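Local coordinates for Lmo2445 protein (Listeria monocytogenes EGD-e, PDB 5HZL), which is of unknown function but is a secreted, internalin-like leucine-rich repeat protein that binds calcium ions, at residues P122-V127 / V142-L147; I81-W86 / E98-L103; P170-L175 / Q193-H198; I90-D95 / I113-D118. One frame throughout, in Å; residues are numbered along the deposited sequence.

Contact 1 (P122-V127 / V142-L147); sequences PNLTNV and VGMEGL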
loop_
_atom_site.group_PDB
_atom_site.type_symbol
_atom_site.label_atom_id
_atom_site.label_comp_id
_atom_site.label_asym_id
_atom_site.label_seq_id
_atom_site.Cartn_x
_atom_site.Cartn_y
_atom_site.Cartn_z
ATOM N N PRO A 122 6.892 -14.097 -11.916
ATOM C CA PRO A 122 6.872 -15.455 -11.358
ATOM C C PRO A 122 7.779 -15.686 -10.154
ATOM O O PRO A 122 7.375 -16.349 -9.197
ATOM C CB PRO A 122 7.382 -16.320 -12.523
ATOM C CG PRO A 122 7.130 -15.525 -13.747
ATOM C CD PRO A 122 7.269 -14.091 -13.343
ATOM N N ASN A 123 8.984 -15.128 -10.215
ATOM C CA ASN A 123 9.996 -15.297 -9.180
ATOM C C ASN A 123 9.956 -14.295 -8.041
ATOM O O ASN A 123 10.789 -14.370 -7.139
ATOM C CB ASN A 123 11.368 -15.232 -9.844
ATOM C CG ASN A 123 11.531 -16.252 -10.953
ATOM O OD1 ASN A 123 10.774 -17.210 -11.054
ATOM N ND2 ASN A 123 12.531 -16.053 -11.785
ATOM N N LEU A 124 9.000 -13.371 -8.062
ATOM C CA LEU A 124 8.917 -12.362 -7.013
ATOM C C LEU A 124 8.636 -13.047 -5.667
ATOM O O LEU A 124 7.658 -13.776 -5.514
ATOM C CB LEU A 124 7.870 -11.283 -7.342
ATOM C CG LEU A 124 7.930 -10.022 -6.470
ATOM C CD1 LEU A 124 9.268 -9.316 -6.631
ATOM C CD2 LEU A 124 6.805 -9.063 -6.816
ATOM N N THR A 125 9.519 -12.792 -4.713
ATOM C CA THR A 125 9.486 -13.370 -3.376
ATOM C C THR A 125 9.254 -12.348 -2.265
ATOM O O THR A 125 8.628 -12.671 -1.245
ATOM C CB THR A 125 10.831 -14.124 -3.161
ATOM O OG1 THR A 125 10.805 -15.305 -3.960
ATOM C CG2 THR A 125 11.077 -14.562 -1.714
ATOM N N ASN A 126 9.756 -11.131 -2.457
ATOM C CA ASN A 126 9.635 -10.099 -1.456
ATOM C C ASN A 126 9.330 -8.743 -2.053
ATOM O O ASN A 126 9.845 -8.406 -3.095
ATOM C CB ASN A 126 10.957 -10.008 -0.715
ATOM C CG ASN A 126 10.949 -8.938 0.351
ATOM O OD1 ASN A 126 10.078 -8.894 1.201
ATOM N ND2 ASN A 126 11.923 -8.063 0.302
ATOM N N VAL A 127 8.519 -7.950 -1.369
ATOM C CA VAL A 127 8.161 -6.624 -1.849
ATOM C C VAL A 127 8.023 -5.678 -0.644
ATOM O O VAL A 127 7.286 -5.979 0.270
ATOM C CB VAL A 127 6.878 -6.712 -2.730
ATOM C CG1 VAL A 127 5.668 -7.218 -1.950
ATOM C CG2 VAL A 127 6.540 -5.379 -3.357
ATOM N N VAL A 142 -1.840 -9.696 -8.541
ATOM C CA VAL A 142 -2.126 -10.726 -9.547
ATOM C C VAL A 142 -0.875 -10.779 -10.425
ATOM O O VAL A 142 -0.384 -9.744 -10.885
ATOM C CB VAL A 142 -3.423 -10.483 -10.372
ATOM C CG1 VAL A 142 -3.585 -11.546 -11.457
ATOM C CG2 VAL A 142 -4.652 -10.469 -9.465
ATOM N N GLY A 143 -0.376 -11.998 -10.629
ATOM C CA GLY A 143 0.852 -12.259 -11.379
ATOM C C GLY A 143 2.045 -12.517 -10.449
ATOM O O GLY A 143 3.092 -12.965 -10.912
HETATM N N MSE A 144 1.872 -12.261 -9.144
HETATM C CA MSE A 144 2.917 -12.432 -8.123
HETATM C C MSE A 144 2.517 -13.485 -7.108
HETATM O O MSE A 144 2.729 -13.332 -5.907
HETATM C CB MSE A 144 3.086 -11.045 -7.491
HETATM C CG MSE A 144 3.734 -10.090 -8.489
HETATM SE SE MSE A 144 3.623 -8.214 -7.913
HETATM C CE MSE A 144 2.052 -7.623 -8.937
ATOM N N GLU A 145 1.956 -14.587 -7.597
ATOM C CA GLU A 145 1.496 -15.689 -6.740
ATOM C C GLU A 145 2.568 -16.342 -5.852
ATOM O O GLU A 145 2.235 -17.034 -4.891
ATOM C CB GLU A 145 0.778 -16.768 -7.568
ATOM C CG GLU A 145 -0.590 -16.372 -8.158
ATOM C CD GLU A 145 -0.565 -15.348 -9.300
ATOM O OE1 GLU A 145 0.420 -15.306 -10.081
ATOM O OE2 GLU A 145 -1.567 -14.600 -9.437
ATOM N N GLY A 146 3.839 -16.115 -6.163
ATOM C CA GLY A 146 4.943 -16.679 -5.394
ATOM C C GLY A 146 5.422 -15.875 -4.203
ATOM O O GLY A 146 6.323 -16.327 -3.506
ATOM N N LEU A 147 4.830 -14.700 -3.964
ATOM C CA LEU A 147 5.223 -13.848 -2.834
ATOM C C LEU A 147 5.259 -14.532 -1.463
ATOM O O LEU A 147 4.343 -15.281 -1.103
ATOM C CB LEU A 147 4.331 -12.607 -2.752
ATOM C CG LEU A 147 4.601 -11.476 -3.751
ATOM C CD1 LEU A 147 3.475 -10.450 -3.759
ATOM C CD2 LEU A 147 5.942 -10.800 -3.462
#

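Contact 2 (I81-W86 / E98-L103); sequences IELAIW and EALPAL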
loop_
_atom_site.group_PDB
_atom_site.type_symbol
_atom_site.label_atom_id
_atom_site.label_comp_id
_atom_site.label_asym_id
_atom_site.label_seq_id
_atom_site.Cartn_x
_atom_site.Cartn_y
_atom_site.Cartn_z
ATOM N N ILE A 81 17.789 -9.602 -10.274
ATOM C CA ILE A 81 16.874 -10.173 -9.285
ATOM C C ILE A 81 16.347 -9.154 -8.283
ATOM O O ILE A 81 15.457 -9.487 -7.517
ATOM C CB ILE A 81 17.472 -11.392 -8.523
ATOM C CG1 ILE A 81 18.668 -11.010 -7.634
ATOM C CG2 ILE A 81 17.849 -12.491 -9.507
ATOM C CD1 ILE A 81 19.160 -12.150 -6.761
ATOM N N GLU A 82 16.871 -7.933 -8.299
ATOM C CA GLU A 82 16.453 -6.898 -7.366
ATOM C C GLU A 82 16.235 -5.546 -8.026
ATOM O O GLU A 82 17.046 -5.106 -8.825
ATOM C CB GLU A 82 17.532 -6.743 -6.292
ATOM C CG GLU A 82 17.325 -5.598 -5.299
ATOM C CD GLU A 82 18.467 -5.468 -4.288
ATOM O OE1 GLU A 82 19.084 -4.373 -4.244
ATOM O OE2 GLU A 82 18.786 -6.455 -3.576
ATOM N N LEU A 83 15.138 -4.889 -7.666
ATOM C CA LEU A 83 14.803 -3.554 -8.145
ATOM C C LEU A 83 14.799 -2.623 -6.919
ATOM O O LEU A 83 13.975 -2.799 -6.020
ATOM C CB LEU A 83 13.426 -3.542 -8.796
ATOM C CG LEU A 83 12.945 -2.168 -9.265
ATOM C CD1 LEU A 83 13.936 -1.535 -10.234
ATOM C CD2 LEU A 83 11.566 -2.291 -9.887
ATOM N N ALA A 84 15.711 -1.656 -6.890
ATOM C CA ALA A 84 15.836 -0.685 -5.804
ATOM C C ALA A 84 15.353 0.693 -6.291
ATOM O O ALA A 84 16.083 1.384 -7.019
ATOM C CB ALA A 84 17.287 -0.608 -5.360
ATOM N N ILE A 85 14.137 1.084 -5.899
ATOM C CA ILE A 85 13.553 2.364 -6.316
ATOM C C ILE A 85 13.028 3.222 -5.166
ATOM O O ILE A 85 12.177 4.083 -5.371
ATOM C CB ILE A 85 12.423 2.154 -7.362
ATOM C CG1 ILE A 85 11.357 1.202 -6.824
ATOM C CG2 ILE A 85 12.986 1.613 -8.668
ATOM C CD1 ILE A 85 10.195 0.979 -7.762
ATOM N N TRP A 86 13.566 3.021 -3.973
ATOM C CA TRP A 86 13.134 3.791 -2.803
ATOM C C TRP A 86 13.545 5.266 -2.853
ATOM O O TRP A 86 14.544 5.598 -3.456
ATOM C CB TRP A 86 13.599 3.117 -1.501
ATOM C CG TRP A 86 15.049 2.695 -1.421
ATOM C CD1 TRP A 86 15.563 1.483 -1.777
ATOM C CD2 TRP A 86 16.148 3.463 -0.924
ATOM N NE1 TRP A 86 16.916 1.454 -1.554
ATOM C CE2 TRP A 86 17.304 2.650 -1.023
ATOM C CE3 TRP A 86 16.273 4.757 -0.414
ATOM C CZ2 TRP A 86 18.574 3.088 -0.625
ATOM C CZ3 TRP A 86 17.548 5.204 -0.013
ATOM C CH2 TRP A 86 18.679 4.367 -0.124
ATOM N N GLU A 98 8.431 -7.073 -18.379
ATOM C CA GLU A 98 9.054 -7.247 -19.694
ATOM C C GLU A 98 10.588 -7.091 -19.510
ATOM O O GLU A 98 11.382 -7.877 -20.026
ATOM C CB GLU A 98 8.497 -6.168 -20.658
ATOM C CG GLU A 98 8.630 -6.429 -22.158
ATOM C CD GLU A 98 7.685 -7.528 -22.686
ATOM O OE1 GLU A 98 6.883 -8.095 -21.893
ATOM O OE2 GLU A 98 7.736 -7.818 -23.916
ATOM N N ALA A 99 10.971 -6.081 -18.738
ATOM C CA ALA A 99 12.377 -5.775 -18.461
ATOM C C ALA A 99 13.015 -6.560 -17.325
ATOM O O ALA A 99 14.238 -6.720 -17.295
ATOM C CB ALA A 99 12.521 -4.291 -18.151
ATOM N N LEU A 100 12.199 -7.047 -16.402
ATOM C CA LEU A 100 12.718 -7.750 -15.242
ATOM C C LEU A 100 12.105 -9.140 -15.063
ATOM O O LEU A 100 11.464 -9.421 -14.053
ATOM C CB LEU A 100 12.460 -6.873 -14.017
ATOM C CG LEU A 100 12.999 -5.441 -14.111
ATOM C CD1 LEU A 100 12.498 -4.624 -12.930
ATOM C CD2 LEU A 100 14.516 -5.424 -14.188
ATOM N N PRO A 101 12.342 -10.034 -16.030
ATOM C CA PRO A 101 11.774 -11.384 -15.934
ATOM C C PRO A 101 12.268 -12.219 -14.737
ATOM O O PRO A 101 11.534 -13.076 -14.264
ATOM C CB PRO A 101 12.205 -12.032 -17.250
ATOM C CG PRO A 101 13.485 -11.346 -17.588
ATOM C CD PRO A 101 13.316 -9.925 -17.135
ATOM N N ALA A 102 13.478 -11.958 -14.243
ATOM C CA ALA A 102 14.052 -12.701 -13.113
ATOM C C ALA A 102 13.861 -12.024 -11.748
ATOM O O ALA A 102 14.413 -12.483 -10.741
ATOM C CB ALA A 102 15.536 -12.905 -13.371
ATOM N N LEU A 103 13.058 -10.963 -11.706
ATOM C CA LEU A 103 12.858 -10.203 -10.477
ATOM C C LEU A 103 12.376 -11.045 -9.293
ATOM O O LEU A 103 11.411 -11.797 -9.414
ATOM C CB LEU A 103 11.893 -9.049 -10.735
ATOM C CG LEU A 103 11.826 -7.982 -9.641
ATOM C CD1 LEU A 103 13.203 -7.381 -9.369
ATOM C CD2 LEU A 103 10.841 -6.901 -10.062
#

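Contact 3 (P170-L175 / Q193-H198); sequences PNLDSL and QQLGTH. With CA (calcium ion), chain F.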
loop_
_atom_site.group_PDB
_atom_site.type_symbol
_atom_site.label_atom_id
_atom_site.label_comp_id
_atom_site.label_asym_id
_atom_site.label_seq_id
_atom_site.Cartn_x
_atom_site.Cartn_y
_atom_site.Cartn_z
ATOM N N PRO A 170 -0.049 -18.956 -1.991
ATOM C CA PRO A 170 0.183 -20.084 -1.067
ATOM C C PRO A 170 1.437 -20.093 -0.193
ATOM O O PRO A 170 1.486 -20.869 0.763
ATOM C CB PRO A 170 0.160 -21.315 -1.993
ATOM C CG PRO A 170 0.501 -20.803 -3.336
ATOM C CD PRO A 170 -0.041 -19.410 -3.399
ATOM N N ASN A 171 2.429 -19.261 -0.495
ATOM C CA ASN A 171 3.661 -19.237 0.312
ATOM C C ASN A 171 3.834 -18.001 1.164
ATOM O O ASN A 171 4.811 -17.910 1.907
ATOM C CB ASN A 171 4.872 -19.472 -0.591
ATOM C CG ASN A 171 4.849 -20.848 -1.221
ATOM O OD1 ASN A 171 4.436 -21.824 -0.591
ATOM N ND2 ASN A 171 5.295 -20.940 -2.458
ATOM N N LEU A 172 2.875 -17.077 1.073
ATOM C CA LEU A 172 2.898 -15.836 1.835
ATOM C C LEU A 172 3.033 -16.197 3.304
ATOM O O LEU A 172 2.229 -16.975 3.830
ATOM C CB LEU A 172 1.615 -15.036 1.582
ATOM C CG LEU A 172 1.478 -13.654 2.232
ATOM C CD1 LEU A 172 2.606 -12.728 1.816
ATOM C CD2 LEU A 172 0.135 -13.051 1.862
ATOM N N ASP A 173 4.070 -15.656 3.940
ATOM C CA ASP A 173 4.359 -15.939 5.343
ATOM C C ASP A 173 4.488 -14.688 6.212
ATOM O O ASP A 173 4.537 -14.803 7.441
ATOM C CB ASP A 173 5.669 -16.728 5.432
ATOM C CG ASP A 173 5.875 -17.375 6.790
ATOM O OD1 ASP A 173 4.975 -18.132 7.244
ATOM O OD2 ASP A 173 6.950 -17.162 7.380
ATOM N N SER A 174 4.572 -13.512 5.591
ATOM C CA SER A 174 4.685 -12.259 6.340
ATOM C C SER A 174 3.894 -11.156 5.636
ATOM O O SER A 174 4.112 -10.893 4.460
ATOM C CB SER A 174 6.148 -11.860 6.505
ATOM O OG SER A 174 6.266 -10.701 7.317
ATOM N N LEU A 175 2.982 -10.519 6.369
ATOM C CA LEU A 175 2.136 -9.455 5.824
ATOM C C LEU A 175 2.071 -8.317 6.839
ATOM O O LEU A 175 1.372 -8.424 7.839
ATOM C CB LEU A 175 0.735 -10.013 5.524
ATOM C CG LEU A 175 -0.328 -9.065 4.975
ATOM C CD1 LEU A 175 0.117 -8.507 3.638
ATOM C CD2 LEU A 175 -1.658 -9.786 4.845
ATOM N N GLN A 193 -3.973 -18.911 9.277
ATOM C CA GLN A 193 -2.773 -19.343 10.022
ATOM C C GLN A 193 -1.478 -19.580 9.184
ATOM O O GLN A 193 -0.509 -20.139 9.703
ATOM C CB GLN A 193 -3.089 -20.521 10.966
ATOM C CG GLN A 193 -4.107 -20.148 12.038
ATOM C CD GLN A 193 -4.478 -21.299 12.969
ATOM O OE1 GLN A 193 -4.570 -21.105 14.176
ATOM N NE2 GLN A 193 -4.672 -22.501 12.419
ATOM N N GLN A 194 -1.450 -19.146 7.917
ATOM C CA GLN A 194 -0.236 -19.290 7.086
ATOM C C GLN A 194 0.883 -18.374 7.573
ATOM O O GLN A 194 2.066 -18.745 7.585
ATOM C CB GLN A 194 -0.440 -18.833 5.633
ATOM C CG GLN A 194 -1.452 -19.540 4.755
ATOM C CD GLN A 194 -1.399 -19.020 3.315
ATOM O OE1 GLN A 194 -0.480 -18.276 2.930
ATOM N NE2 GLN A 194 -2.373 -19.423 2.505
ATOM N N LEU A 195 0.464 -17.167 7.942
ATOM C CA LEU A 195 1.350 -16.099 8.358
ATOM C C LEU A 195 2.052 -16.277 9.696
ATOM O O LEU A 195 1.406 -16.303 10.741
ATOM C CB LEU A 195 0.563 -14.780 8.412
ATOM C CG LEU A 195 -0.230 -14.359 7.176
ATOM C CD1 LEU A 195 -1.003 -13.090 7.496
ATOM C CD2 LEU A 195 0.657 -14.178 5.953
ATOM N N GLY A 196 3.382 -16.378 9.638
ATOM C CA GLY A 196 4.223 -16.487 10.829
ATOM C C GLY A 196 4.521 -15.093 11.393
ATOM O O GLY A 196 4.952 -14.969 12.540
ATOM N N THR A 197 4.300 -14.054 10.584
ATOM C CA THR A 197 4.520 -12.665 10.973
ATOM C C THR A 197 3.362 -11.832 10.410
ATOM O O THR A 197 3.021 -11.950 9.234
ATOM C CB THR A 197 5.855 -12.133 10.393
ATOM O OG1 THR A 197 6.945 -12.940 10.850
ATOM C CG2 THR A 197 6.113 -10.676 10.804
ATOM N N HIS A 198 2.760 -10.989 11.237
ATOM C CA HIS A 198 1.646 -10.161 10.790
ATOM C C HIS A 198 1.436 -8.954 11.709
ATOM O O HIS A 198 1.703 -8.999 12.911
ATOM C CB HIS A 198 0.351 -10.991 10.730
ATOM C CG HIS A 198 -0.093 -11.507 12.066
ATOM N ND1 HIS A 198 0.367 -12.696 12.601
ATOM C CD2 HIS A 198 -0.939 -10.982 12.986
ATOM C CE1 HIS A 198 -0.181 -12.884 13.788
ATOM N NE2 HIS A 198 -0.975 -11.858 14.045
HETATM CA CA CA F . 3.721 -20.404 7.153
#

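Contact 4 (I90-D95 / I113-D118); sequences IGELPD and ITVFPD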
loop_
_atom_site.group_PDB
_atom_site.type_symbol
_atom_site.label_atom_id
_atom_site.label_comp_id
_atom_site.label_asym_id
_atom_site.label_seq_id
_atom_site.Cartn_x
_atom_site.Cartn_y
_atom_site.Cartn_z
ATOM N N ILE A 90 7.362 8.449 -7.743
ATOM C CA ILE A 90 6.724 7.608 -8.751
ATOM C C ILE A 90 5.297 7.838 -9.223
ATOM O O ILE A 90 5.094 8.021 -10.416
ATOM C CB ILE A 90 6.960 6.106 -8.361
ATOM C CG1 ILE A 90 8.472 5.824 -8.404
ATOM C CG2 ILE A 90 6.219 5.130 -9.274
ATOM C CD1 ILE A 90 8.883 4.446 -7.917
ATOM N N GLY A 91 4.324 7.803 -8.329
ATOM C CA GLY A 91 2.927 7.927 -8.742
ATOM C C GLY A 91 2.533 6.537 -9.233
ATOM O O GLY A 91 2.685 5.571 -8.485
ATOM N N GLU A 92 2.050 6.416 -10.472
ATOM C CA GLU A 92 1.664 5.103 -11.026
ATOM C C GLU A 92 2.891 4.365 -11.508
ATOM O O GLU A 92 3.532 4.797 -12.454
ATOM C CB GLU A 92 0.626 5.245 -12.138
ATOM C CG GLU A 92 -0.698 5.743 -11.567
ATOM C CD GLU A 92 -1.828 5.928 -12.557
ATOM O OE1 GLU A 92 -1.601 5.922 -13.787
ATOM O OE2 GLU A 92 -2.961 6.103 -12.075
ATOM N N LEU A 93 3.231 3.264 -10.836
ATOM C CA LEU A 93 4.403 2.453 -11.204
ATOM C C LEU A 93 4.092 1.623 -12.457
ATOM O O LEU A 93 3.086 0.921 -12.488
ATOM C CB LEU A 93 4.778 1.489 -10.067
ATOM C CG LEU A 93 6.005 0.586 -10.289
ATOM C CD1 LEU A 93 7.318 1.365 -10.225
ATOM C CD2 LEU A 93 6.041 -0.523 -9.259
ATOM N N PRO A 94 4.957 1.675 -13.480
ATOM C CA PRO A 94 4.633 0.859 -14.650
ATOM C C PRO A 94 4.856 -0.648 -14.417
ATOM O O PRO A 94 5.427 -1.075 -13.392
ATOM C CB PRO A 94 5.613 1.374 -15.705
ATOM C CG PRO A 94 6.820 1.758 -14.902
ATOM C CD PRO A 94 6.282 2.317 -13.611
ATOM N N ASP A 95 4.377 -1.430 -15.380
ATOM C CA ASP A 95 4.516 -2.882 -15.397
ATOM C C ASP A 95 5.902 -3.130 -16.012
ATOM O O ASP A 95 6.083 -2.955 -17.221
ATOM C CB ASP A 95 3.376 -3.485 -16.240
ATOM C CG ASP A 95 3.465 -5.005 -16.409
ATOM O OD1 ASP A 95 4.558 -5.589 -16.240
ATOM O OD2 ASP A 95 2.417 -5.607 -16.748
ATOM N N ILE A 113 4.656 5.965 -4.432
ATOM C CA ILE A 113 3.888 5.114 -5.340
ATOM C C ILE A 113 2.402 5.184 -4.950
ATOM O O ILE A 113 2.052 4.977 -3.798
ATOM C CB ILE A 113 4.316 3.621 -5.244
ATOM C CG1 ILE A 113 5.803 3.479 -5.554
ATOM C CG2 ILE A 113 3.474 2.739 -6.181
ATOM C CD1 ILE A 113 6.341 2.067 -5.482
ATOM N N THR A 114 1.548 5.447 -5.928
ATOM C CA THR A 114 0.113 5.537 -5.733
ATOM C C THR A 114 -0.605 4.317 -6.283
ATOM O O THR A 114 -1.742 4.063 -5.894
ATOM C CB THR A 114 -0.462 6.800 -6.407
ATOM O OG1 THR A 114 -0.235 6.761 -7.833
ATOM C CG2 THR A 114 0.172 8.055 -5.802
ATOM N N VAL A 115 0.036 3.577 -7.192
ATOM C CA VAL A 115 -0.554 2.370 -7.793
ATOM C C VAL A 115 0.544 1.370 -8.075
ATOM O O VAL A 115 1.528 1.704 -8.755
ATOM C CB VAL A 115 -1.224 2.652 -9.171
ATOM C CG1 VAL A 115 -1.694 1.365 -9.856
ATOM C CG2 VAL A 115 -2.376 3.627 -9.030
ATOM N N PHE A 116 0.361 0.151 -7.571
ATOM C CA PHE A 116 1.291 -0.944 -7.800
ATOM C C PHE A 116 0.461 -1.927 -8.628
ATOM O O PHE A 116 -0.308 -2.695 -8.070
ATOM C CB PHE A 116 1.766 -1.528 -6.476
ATOM C CG PHE A 116 2.740 -2.649 -6.638
ATOM C CD1 PHE A 116 4.096 -2.388 -6.868
ATOM C CD2 PHE A 116 2.308 -3.967 -6.578
ATOM C CE1 PHE A 116 4.997 -3.433 -7.032
ATOM C CE2 PHE A 116 3.203 -5.008 -6.738
ATOM C CZ PHE A 116 4.550 -4.745 -6.967
ATOM N N PRO A 117 0.632 -1.922 -9.967
ATOM C CA PRO A 117 -0.209 -2.772 -10.825
ATOM C C PRO A 117 0.055 -4.272 -10.782
ATOM O O PRO A 117 1.120 -4.730 -10.331
ATOM C CB PRO A 117 0.116 -2.261 -12.236
ATOM C CG PRO A 117 1.564 -1.906 -12.143
ATOM C CD PRO A 117 1.785 -1.392 -10.729
ATOM N N ASP A 118 -0.953 -5.005 -11.249
ATOM C CA ASP A 118 -0.891 -6.445 -11.354
ATOM C C ASP A 118 0.112 -6.645 -12.493
ATOM O O ASP A 118 -0.002 -6.037 -13.567
ATOM C CB ASP A 118 -2.275 -7.045 -11.651
ATOM C CG ASP A 118 -3.283 -6.861 -10.479
ATOM O OD1 ASP A 118 -2.877 -6.751 -9.289
ATOM O OD2 ASP A 118 -4.505 -6.858 -10.750
#

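Contact 1 (P122-V127 / V142-L147)
The chain through L124 and T125 closes in on the type I turn M144-L147 of the following loop, and the CA atoms of T125 and L147 come within 4.3 Å. The two leucines illustrate how successive coils of a leucine-rich repeat solenoid pack: L124 and L147 lie side by side and point the same way, into the interior. L147 reaches inward with its CG anti to the carbonyl carbon (chi1 -77°), and its CD2 methyl sits 3.7 Å from L124 CG. The same methyl also meets V127, whose CG1 lies 3.9 Å from L147 CD2. L124 meets M144, a selenomethionine, through its CD2 methyl, 3.5 Å from M144 SE. The selenium also touches F116, while I106 of strand 105-107 packs on L124 and V127 from the neighbouring coil. The L147 N-H is turned back into its own loop, donating to M144 O at 3.2 Å. With L147 N engaged there and L124 O badly angled to accept from it, these two segments are joined by packing: the cohesion is that of buried methyl groups and a selenium atom, while T125 makes backbone bonds to E104 and V148 in the flanking coils.

Contact 2 (I81-W86 / E98-L103)
L103 and L83 meet in the core of a leucine-rich repeat, where the strand of one coil (82-84) receives leucines from the turn that leads into the strand of the next (105-107). The turn L100-L103 is of type I, closed by a bond from L103 N to L100 O. It presents two leucines with different first torsions. In L103, CG lies anti to the backbone N (chi1 -167°), which carries the CD1 methyl against the neighbouring main chain. There L103 CD1 stands 3.6 Å from I81 O, and L83 N is just as near. The methyl therefore packs on backbone as much as on side chain, its approach to L83 CB being 3.9 Å. L100 adopts a different staggered position, CG anti to the carbonyl carbon (chi1 -54°), and its side chain crosses that of L83 at about a right angle, L83 CD2 meeting L100 CD1 at 3.9 Å. L83 itself points toward the turn, and both it and L100 also pack on I57 of strand 56-58, a coil further back. At the outer end of the contact I81 is exposed, and although it points away from the turn, its short CG2 branch still brushes it: I81 CG2 comes to 3.7 Å from A102 O.

Contact 3 (P170-L175 / Q193-H198)
D173 and Q194 share a calcium ion at the edge of the parallel sheet, where strand 174-176 meets 197-199, the last strand at this end of the sheet. The metal is bound by D173 OD1 at 2.6 Å and by the backbone oxygen Q194 O at 2.4 Å. The D173 carboxylate gets there because its CG lies anti to the backbone N (chi1 -165°). The main-chain oxygen of the same aspartate is doubly gripped. T197 N donates to D173 O at 3.2 Å, nearly along the C=O axis, while G196 N reaches D173 O at 2.9 Å from a tilted direction. G196 N also makes a weak bond to D173 OD1. The sheet pairing continues as L175 N donates to T197 O at 3.2 Å, and three CA-H...O contacts fill in between, among them S174 CA to T197 O at 3.4 Å. On the other edge of strand 174-176, S174 has backbone bonds to V148 and I150. Beneath these polar groups, L172 CG packs 3.8 Å from L195 CD2, their side chains crossing obliquely, and L195 continues onto I189 and F190 of helix 187-191. One cation thus takes an oxygen from each segment, so that the metal and the sheet bonds both tie the last strand to its neighbour.

Contact 4 (I90-D95 / I113-D118)
L93 lies alongside the F116 ring, its CD2 methyl meeting the ring obliquely at 3.6 Å from F116 CD1. The pair belongs to a short two-stranded parallel sheet, 91-92 with 113-115, formed by successive coils of the leucine-rich repeat solenoid and separate from its seven-stranded sheet. A beta bulge interrupts the register: G91 pairs with I113, but E92 pairs with V115, so T114, where the chain turns a corner, is the extra residue. Two backbone bonds bracket it. T114 N donates to G91 O at 2.8 Å in a nearly straight bond (170° at the hydrogen), although the donor stands well above the carbonyl plane. L93 N reaches V115 O at 3.1 Å and lies in that carbonyl's plane. Inward, I90 and I113 run side by side, with I90 CD1 4.0 Å from I113 CG1, and helix 66-70 closes over I90 and L93 through L69. Past the strands P117 sets its CG and CD against the main-chain oxygen of L93, P117 CD lying 3.2 Å from L93 O. On the outer face E92 and V115 point the same way, the extended glutamate chain laying its CG 3.7 Å from V115 CG2.

Overall arrangement
The four contacts show one solenoid principle: each coil packs on the next, by turn leucines beside the main sheet in contacts 1 and 2, by strand pairing in that sheet in contact 3, and by the small sheet in contact 4. Contact 1 is the meeting point. Its centre lies 12 Å from that of contact 2, with N123 CB 3.5 Å from L103 O, and 14 Å from that of contact 3. M144 SE, 3.4 Å from F116 CE2, joins it to contact 4 through the interior, and contacts 2 and 4 meet where I85 CD1 approaches I90 CD1. One of several calcium ions is held in contact 3; contacts 2 and 4 lie away from the annotated sites.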